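Local coordinates for protein Ara h 8 allergen isoform (Arachis hypogaea, PDB 6V8M) that binds the hydrophobic probe 8-anilino-1-naphthalene sulfonate and, as a Bet v 1-type PR-10 peanut allergen, may bind plant hormones such as abscisic acid, at residues 117-122 with 130-135; 83-86 with 90-93. All coordinates share one frame; numbering follows the deposited sequence.

Interaction 1 of 2, residues 117-122 with 130-135. With 2AN (8-anilino-1-naphthalene sulfonate), chain C.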
loop_
_atom_site.group_PDB
_atom_site.type_symbol
_atom_site.label_atom_id
_atom_site.label_comp_id
_atom_site.label_asym_id
_atom_site.label_seq_id
_atom_site.Cartn_x
_atom_site.Cartn_y
_atom_site.Cartn_z
ATOM N N VAL A 117 -5.213 7.712 5.130
ATOM C CA VAL A 117 -5.862 6.918 4.051
ATOM C C VAL A 117 -7.159 7.628 3.719
ATOM O O VAL A 117 -7.976 7.777 4.632
ATOM C CB VAL A 117 -6.120 5.475 4.475
ATOM C CG1 VAL A 117 -6.670 4.664 3.315
ATOM C CG2 VAL A 117 -4.860 4.829 5.017
ATOM N N THR A 118 -7.315 8.033 2.464
ATOM C CA THR A 118 -8.547 8.733 2.037
ATOM C C THR A 118 -9.288 7.834 1.063
ATOM O O THR A 118 -8.778 7.645 -0.057
ATOM C CB THR A 118 -8.307 10.136 1.489
ATOM O OG1 THR A 118 -7.662 10.898 2.513
ATOM C CG2 THR A 118 -9.610 10.836 1.158
ATOM N N PHE A 119 -10.472 7.370 1.450
ATOM C CA PHE A 119 -11.406 6.632 0.566
ATOM C C PHE A 119 -12.322 7.652 -0.116
ATOM O O PHE A 119 -12.842 8.557 0.527
ATOM C CB PHE A 119 -12.266 5.642 1.350
ATOM C CG PHE A 119 -11.533 4.518 2.039
ATOM C CD1 PHE A 119 -10.830 4.739 3.224
ATOM C CD2 PHE A 119 -11.608 3.227 1.549
ATOM C CE1 PHE A 119 -10.194 3.700 3.882
ATOM C CE2 PHE A 119 -10.994 2.188 2.231
ATOM C CZ PHE A 119 -10.269 2.428 3.375
ATOM N N HIS A 120 -12.462 7.519 -1.426
ATOM C CA HIS A 120 -13.409 8.285 -2.261
ATOM C C HIS A 120 -14.457 7.300 -2.777
ATOM O O HIS A 120 -14.086 6.373 -3.513
ATOM C CB HIS A 120 -12.670 8.954 -3.417
ATOM C CG HIS A 120 -11.658 9.966 -2.996
ATOM N ND1 HIS A 120 -11.891 11.303 -3.108
ATOM C CD2 HIS A 120 -10.427 9.839 -2.447
ATOM C CE1 HIS A 120 -10.838 11.972 -2.664
ATOM N NE2 HIS A 120 -9.942 11.108 -2.226
ATOM N N THR A 121 -15.698 7.458 -2.327
ATOM C CA THR A 121 -16.809 6.571 -2.712
ATOM C C THR A 121 -17.671 7.254 -3.766
ATOM O O THR A 121 -17.806 8.506 -3.747
ATOM C CB THR A 121 -17.651 6.225 -1.481
ATOM O OG1 THR A 121 -18.082 7.481 -0.975
ATOM C CG2 THR A 121 -16.876 5.402 -0.476
ATOM N N LYS A 122 -18.352 6.437 -4.559
ATOM C CA LYS A 122 -19.407 6.901 -5.485
ATOM C C LYS A 122 -20.657 7.179 -4.648
ATOM O O LYS A 122 -20.868 6.516 -3.597
ATOM C CB LYS A 122 -19.662 5.845 -6.567
ATOM C CG LYS A 122 -18.436 5.432 -7.366
ATOM C CD LYS A 122 -18.687 4.292 -8.312
ATOM C CE LYS A 122 -17.470 3.945 -9.149
ATOM N NZ LYS A 122 -17.442 2.503 -9.478
ATOM N N GLU A 130 -17.235 -3.134 5.778
ATOM C CA GLU A 130 -16.587 -4.331 5.156
ATOM C C GLU A 130 -15.489 -3.861 4.195
ATOM O O GLU A 130 -14.451 -4.536 4.070
ATOM C CB GLU A 130 -17.635 -5.186 4.434
ATOM C CG GLU A 130 -17.081 -6.498 3.901
ATOM C CD GLU A 130 -18.080 -7.631 3.667
ATOM O OE1 GLU A 130 -19.257 -7.531 4.130
ATOM O OE2 GLU A 130 -17.675 -8.626 3.020
ATOM N N VAL A 131 -15.720 -2.741 3.521
ATOM C CA VAL A 131 -14.763 -2.189 2.517
ATOM C C VAL A 131 -13.567 -1.593 3.266
ATOM O O VAL A 131 -12.424 -1.887 2.884
ATOM C CB VAL A 131 -15.436 -1.157 1.597
ATOM C CG1 VAL A 131 -14.403 -0.432 0.736
ATOM C CG2 VAL A 131 -16.515 -1.802 0.739
ATOM N N HIS A 132 -13.829 -0.836 4.324
ATOM C CA HIS A 132 -12.786 -0.258 5.199
ATOM C C HIS A 132 -11.932 -1.414 5.752
ATOM O O HIS A 132 -10.709 -1.345 5.663
ATOM C CB HIS A 132 -13.389 0.605 6.313
ATOM C CG HIS A 132 -12.378 0.985 7.331
ATOM N ND1 HIS A 132 -12.207 0.273 8.523
ATOM C CD2 HIS A 132 -11.501 2.002 7.368
ATOM C CE1 HIS A 132 -11.233 0.828 9.215
ATOM N NE2 HIS A 132 -10.813 1.906 8.552
ATOM N N GLN A 133 -12.577 -2.452 6.275
ATOM C CA GLN A 133 -11.894 -3.601 6.921
ATOM C C GLN A 133 -11.018 -4.295 5.887
ATOM O O GLN A 133 -9.892 -4.665 6.231
ATOM C CB GLN A 133 -12.873 -4.583 7.568
ATOM C CG GLN A 133 -12.233 -5.925 7.964
ATOM C CD GLN A 133 -13.143 -6.833 8.768
ATOM O OE1 GLN A 133 -13.898 -6.394 9.634
ATOM N NE2 GLN A 133 -13.062 -8.131 8.508
ATOM N N ASP A 134 -11.544 -4.499 4.673
ATOM C CA ASP A 134 -10.840 -5.282 3.627
ATOM C C ASP A 134 -9.590 -4.507 3.174
ATOM O O ASP A 134 -8.518 -5.129 3.056
ATOM C CB ASP A 134 -11.766 -5.603 2.468
ATOM C CG ASP A 134 -11.060 -6.468 1.439
ATOM O OD1 ASP A 134 -10.778 -7.635 1.781
ATOM O OD2 ASP A 134 -10.747 -5.944 0.343
ATOM N N VAL A 135 -9.705 -3.193 2.952
ATOM C CA VAL A 135 -8.565 -2.371 2.467
ATOM C C VAL A 135 -7.528 -2.286 3.589
ATOM O O VAL A 135 -6.335 -2.370 3.306
ATOM C CB VAL A 135 -9.050 -1.000 1.989
ATOM C CG1 VAL A 135 -7.877 -0.065 1.752
ATOM C CG2 VAL A 135 -9.946 -1.146 0.757
HETATM C C1 2AN C . -2.254 1.402 6.822
HETATM C C2 2AN C . -2.185 1.753 5.503
HETATM C C3 2AN C . -1.064 1.449 4.718
HETATM C C4 2AN C . -0.014 0.809 5.282
HETATM C C5 2AN C . -0.033 0.421 6.643
HETATM C C6 2AN C . 1.084 -0.248 7.187
HETATM C C7 2AN C . 1.126 -0.630 8.469
HETATM C C8 2AN C . 0.036 -0.373 9.309
HETATM N N 2AN C . -3.404 1.761 7.584
HETATM S S 2AN C . -2.334 0.466 10.061
HETATM C C9 2AN C . -1.076 0.274 8.842
HETATM C C10 2AN C . -1.168 0.710 7.466
HETATM C C11 2AN C . -4.744 1.868 7.175
HETATM C C12 2AN C . -5.207 1.189 6.056
HETATM C C13 2AN C . -6.524 1.320 5.658
HETATM C C14 2AN C . -7.402 2.103 6.372
HETATM C C15 2AN C . -6.956 2.766 7.495
HETATM C C16 2AN C . -5.635 2.658 7.895
HETATM O O1 2AN C . -3.541 -0.093 9.560
HETATM O O2 2AN C . -2.558 1.950 10.242
HETATM O O3 2AN C . -1.810 -0.105 11.263
#
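Phe119 and Val135 meet where the long C-terminal helix of the Bet v 1 fold passes over the concave sheet, a worked example of one aromatic side chain spanning a wide strand-to-helix gap. The strand 117-121 and helix 130-135 axes approach no closer than 11.2 Å, at 138°, and the ring fills much of that distance.

Apolar contact dominates. The two side chains come from opposite directions, and Val135 CB abuts the ring edge, 3.7 Å from Phe119 CE2, with both valine methyls close by. The CB of Phe119 points toward the helix, and with CG anti to the carbonyl carbon (chi1 -63°) the ring edge reaches Val135. Leu127 and Val98 also touch the Phe119 side chain.

The aromatic component is looser. The rings of Phe119 and His132 are inclined at 44° with centroids 6.0 Å apart, an oblique meeting rather than a stack, and Phe119 CE1 lies 4.1 Å from His132 CD2.

The anilino ring of 8-anilino-1-naphthalene sulfonate completes the cluster. Its C14 lies near the plane of the Phe119 ring, at the edge, and 4.1 Å from His132 NE2, while Val117 CG2 reaches C11 of the same ligand at 3.7 Å.

Interaction 2 of 2, residues 83-86 with 90-93; sequences YTIS and GFQE. With 2AN (8-anilino-1-naphthalene sulfonate), chain E; 2AN (8-anilino-1-naphthalene sulfonate), chain F; SO4 (sulfate ion), chain I.
Phe91, Ile85 and Ser86 show how a loop residue can fold back onto the strand that precedes it through one ring alone. Phe91 loses the most surface of the three. Its CG stands anti to the backbone N (chi1 -158°), which lays the ring over the end of strand 80-86. One face receives the backbone of Ser86 in a CH-pi contact, with CA 4.3 Å from the centroid and 26° off the ring normal.

Ile85 comes next. Its CG2 branch packs 3.6 Å from Phe91 CE1, and its carbonyl oxygen comes to 3.4 Å from Phe91 CZ at an oblique angle to the ring. The longer branch leads away from the loop, putting CD1 3.6 Å from C6 in the naphthalene of one 8-anilino-1-naphthalene sulfonate. That ligand also has its C3 at the edge of the Phe91 ring.

The CB of Ser86 points away from the loop residues; its hydroxyl is hydrogen-bonded to Glu96 O, and OG lies 3.6 Å from C15 of a second ligand molecule. Farther along the loop, a sulfate ion, probably from the crystallisation liquor, accepts a bond from Glu93 N (O4, 2.9 Å).

Ile85 and Ser86 thus contribute to two different ligand sites, and Phe91 packs the loop between adjacent antiparallel strands 80-86 and 95-107 against the first of them, beside the ligand-binding cavity characteristic of the PR-10 (Bet v 1) fold.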
loop_
_atom_site.group_PDB
_atom_site.type_symbol
_atom_site.label_atom_id
_atom_site.label_comp_id
_atom_site.label_asym_id
_atom_site.label_seq_id
_atom_site.Cartn_x
_atom_site.Cartn_y
_atom_site.Cartn_z
ATOM N N TYR A 83 0.658 6.987 -2.478
ATOM C CA TYR A 83 0.188 6.245 -3.671
ATOM C C TYR A 83 -1.322 6.193 -3.639
ATOM O O TYR A 83 -1.958 6.249 -2.546
ATOM C CB TYR A 83 0.802 4.846 -3.738
ATOM C CG TYR A 83 0.522 4.013 -2.513
ATOM C CD1 TYR A 83 1.307 4.126 -1.383
ATOM C CD2 TYR A 83 -0.445 3.033 -2.531
ATOM C CE1 TYR A 83 1.067 3.343 -0.259
ATOM C CE2 TYR A 83 -0.686 2.235 -1.421
ATOM C CZ TYR A 83 0.066 2.395 -0.272
ATOM O OH TYR A 83 -0.127 1.617 0.849
ATOM N N THR A 84 -1.886 5.986 -4.815
ATOM C CA THR A 84 -3.343 5.918 -4.992
ATOM C C THR A 84 -3.675 4.596 -5.662
ATOM O O THR A 84 -3.019 4.282 -6.680
ATOM C CB THR A 84 -3.891 7.114 -5.754
ATOM O OG1 THR A 84 -3.676 8.297 -5.002
ATOM C CG2 THR A 84 -5.368 6.986 -5.986
ATOM N N ILE A 85 -4.628 3.873 -5.102
ATOM C CA ILE A 85 -5.180 2.649 -5.769
ATOM C C ILE A 85 -6.486 3.059 -6.440
ATOM O O ILE A 85 -7.345 3.653 -5.794
ATOM C CB ILE A 85 -5.345 1.503 -4.750
ATOM C CG1 ILE A 85 -4.026 1.228 -4.025
ATOM C CG2 ILE A 85 -5.909 0.269 -5.437
ATOM C CD1 ILE A 85 -4.115 0.136 -3.006
ATOM N N SER A 86 -6.664 2.696 -7.707
ATOM C CA SER A 86 -7.884 3.055 -8.468
ATOM C C SER A 86 -8.030 2.115 -9.652
ATOM O O SER A 86 -6.985 1.680 -10.191
ATOM C CB SER A 86 -7.788 4.460 -8.942
ATOM O OG SER A 86 -9.030 4.871 -9.492
ATOM N N GLY A 90 -10.408 -5.853 -9.990
ATOM C CA GLY A 90 -10.205 -6.293 -8.598
ATOM C C GLY A 90 -10.723 -5.285 -7.597
ATOM O O GLY A 90 -10.822 -5.630 -6.415
ATOM N N PHE A 91 -11.028 -4.073 -8.053
ATOM C CA PHE A 91 -11.279 -2.915 -7.154
ATOM C C PHE A 91 -12.760 -2.856 -6.773
ATOM O O PHE A 91 -13.630 -3.081 -7.651
ATOM C CB PHE A 91 -10.812 -1.624 -7.829
ATOM C CG PHE A 91 -10.518 -0.509 -6.852
ATOM C CD1 PHE A 91 -9.738 -0.726 -5.721
ATOM C CD2 PHE A 91 -11.021 0.756 -7.075
ATOM C CE1 PHE A 91 -9.435 0.316 -4.848
ATOM C CE2 PHE A 91 -10.752 1.784 -6.182
ATOM C CZ PHE A 91 -9.960 1.560 -5.072
ATOM N N GLN A 92 -13.056 -2.567 -5.490
ATOM C CA GLN A 92 -14.458 -2.503 -5.000
ATOM C C GLN A 92 -15.251 -1.567 -5.929
ATOM O O GLN A 92 -14.751 -0.465 -6.242
ATOM C CB GLN A 92 -14.508 -2.062 -3.534
ATOM C CG GLN A 92 -14.194 -3.165 -2.524
ATOM C CD GLN A 92 -12.719 -3.271 -2.188
ATOM O OE1 GLN A 92 -11.849 -2.750 -2.889
ATOM N NE2 GLN A 92 -12.414 -3.948 -1.095
ATOM N N GLU A 93 -16.439 -1.987 -6.356
ATOM C CA GLU A 93 -17.362 -1.200 -7.229
ATOM C C GLU A 93 -17.671 0.162 -6.575
ATOM O O GLU A 93 -17.716 1.178 -7.291
ATOM C CB GLU A 93 -18.702 -1.918 -7.416
HETATM C C1 2AN E . -5.926 -4.231 -3.579
HETATM C C2 2AN E . -7.285 -4.077 -3.587
HETATM C C3 2AN E . -7.936 -3.296 -2.630
HETATM C C4 2AN E . -7.223 -2.772 -1.607
HETATM C C5 2AN E . -5.817 -2.902 -1.544
HETATM C C6 2AN E . -5.103 -2.302 -0.483
HETATM C C7 2AN E . -3.777 -2.410 -0.386
HETATM C C8 2AN E . -3.044 -3.078 -1.375
HETATM N N 2AN E . -5.304 -5.097 -4.491
HETATM S S 2AN E . -2.591 -4.330 -3.650
HETATM C C9 2AN E . -3.681 -3.721 -2.398
HETATM C C10 2AN E . -5.114 -3.645 -2.539
HETATM C C11 2AN E . -5.907 -6.054 -5.334
HETATM C C12 2AN E . -5.217 -6.360 -6.502
HETATM C C13 2AN E . -5.765 -7.243 -7.419
HETATM C C14 2AN E . -6.980 -7.839 -7.175
HETATM C C15 2AN E . -7.667 -7.549 -6.018
HETATM C C16 2AN E . -7.138 -6.660 -5.096
HETATM O O1 2AN E . -3.101 -3.826 -4.891
HETATM O O2 2AN E . -1.256 -3.922 -3.324
HETATM O O3 2AN E . -2.669 -5.867 -3.698
HETATM C C1 2AN F . -9.977 2.007 -15.170
HETATM C C2 2AN F . -8.800 1.995 -15.843
HETATM C C3 2AN F . -8.295 0.824 -16.418
HETATM C C4 2AN F . -8.982 -0.336 -16.293
HETATM C C5 2AN F . -10.206 -0.389 -15.593
HETATM C C6 2AN F . -10.889 -1.622 -15.476
HETATM C C7 2AN F . -12.052 -1.715 -14.806
HETATM C C8 2AN F . -12.615 -0.577 -14.213
HETATM N N 2AN F . -10.373 3.243 -14.597
HETATM S S 2AN F . -12.851 1.969 -13.520
HETATM C C9 2AN F . -11.993 0.640 -14.293
HETATM C C10 2AN F . -10.746 0.795 -14.997
HETATM C C11 2AN F . -9.414 4.242 -14.263
HETATM C C12 2AN F . -9.194 5.337 -15.095
HETATM C C13 2AN F . -8.233 6.284 -14.777
HETATM C C14 2AN F . -7.469 6.150 -13.641
HETATM C C15 2AN F . -7.659 5.061 -12.823
HETATM C C16 2AN F . -8.617 4.107 -13.131
HETATM O O1 2AN F . -11.892 2.585 -12.453
HETATM O O2 2AN F . -13.982 1.404 -12.856
HETATM O O3 2AN F . -13.069 2.989 -14.497
HETATM S S SO4 I . -17.555 -5.346 -5.120
HETATM O O1 SO4 I . -18.900 -5.820 -4.929
HETATM O O2 SO4 I . -17.219 -4.410 -4.079
HETATM O O3 SO4 I . -16.645 -6.461 -5.072
HETATM O O4 SO4 I . -17.453 -4.699 -6.398
#

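From the N terminus, strand 80-86 leads first into interaction 2, which closes the short loop between that strand and its antiparallel neighbour 95-107. The chain then turns into strand 110-121, and interaction 1 closes the next connection, joining this strand to helix 129-152. The contacts follow in series, neither nested nor crossed, and the centres of interactions 1 and 2 lie about 9 Å apart. They nevertheless touch: Lys122 NZ probably hydrogen-bonds Glu93 O at 2.6 Å, and Asp134 reaches Gln92 through a weak bond. Together they join helix 129-152, the loop after strand 80-86 and the sheet on one side of the chain's centre, where ligand molecules are bound.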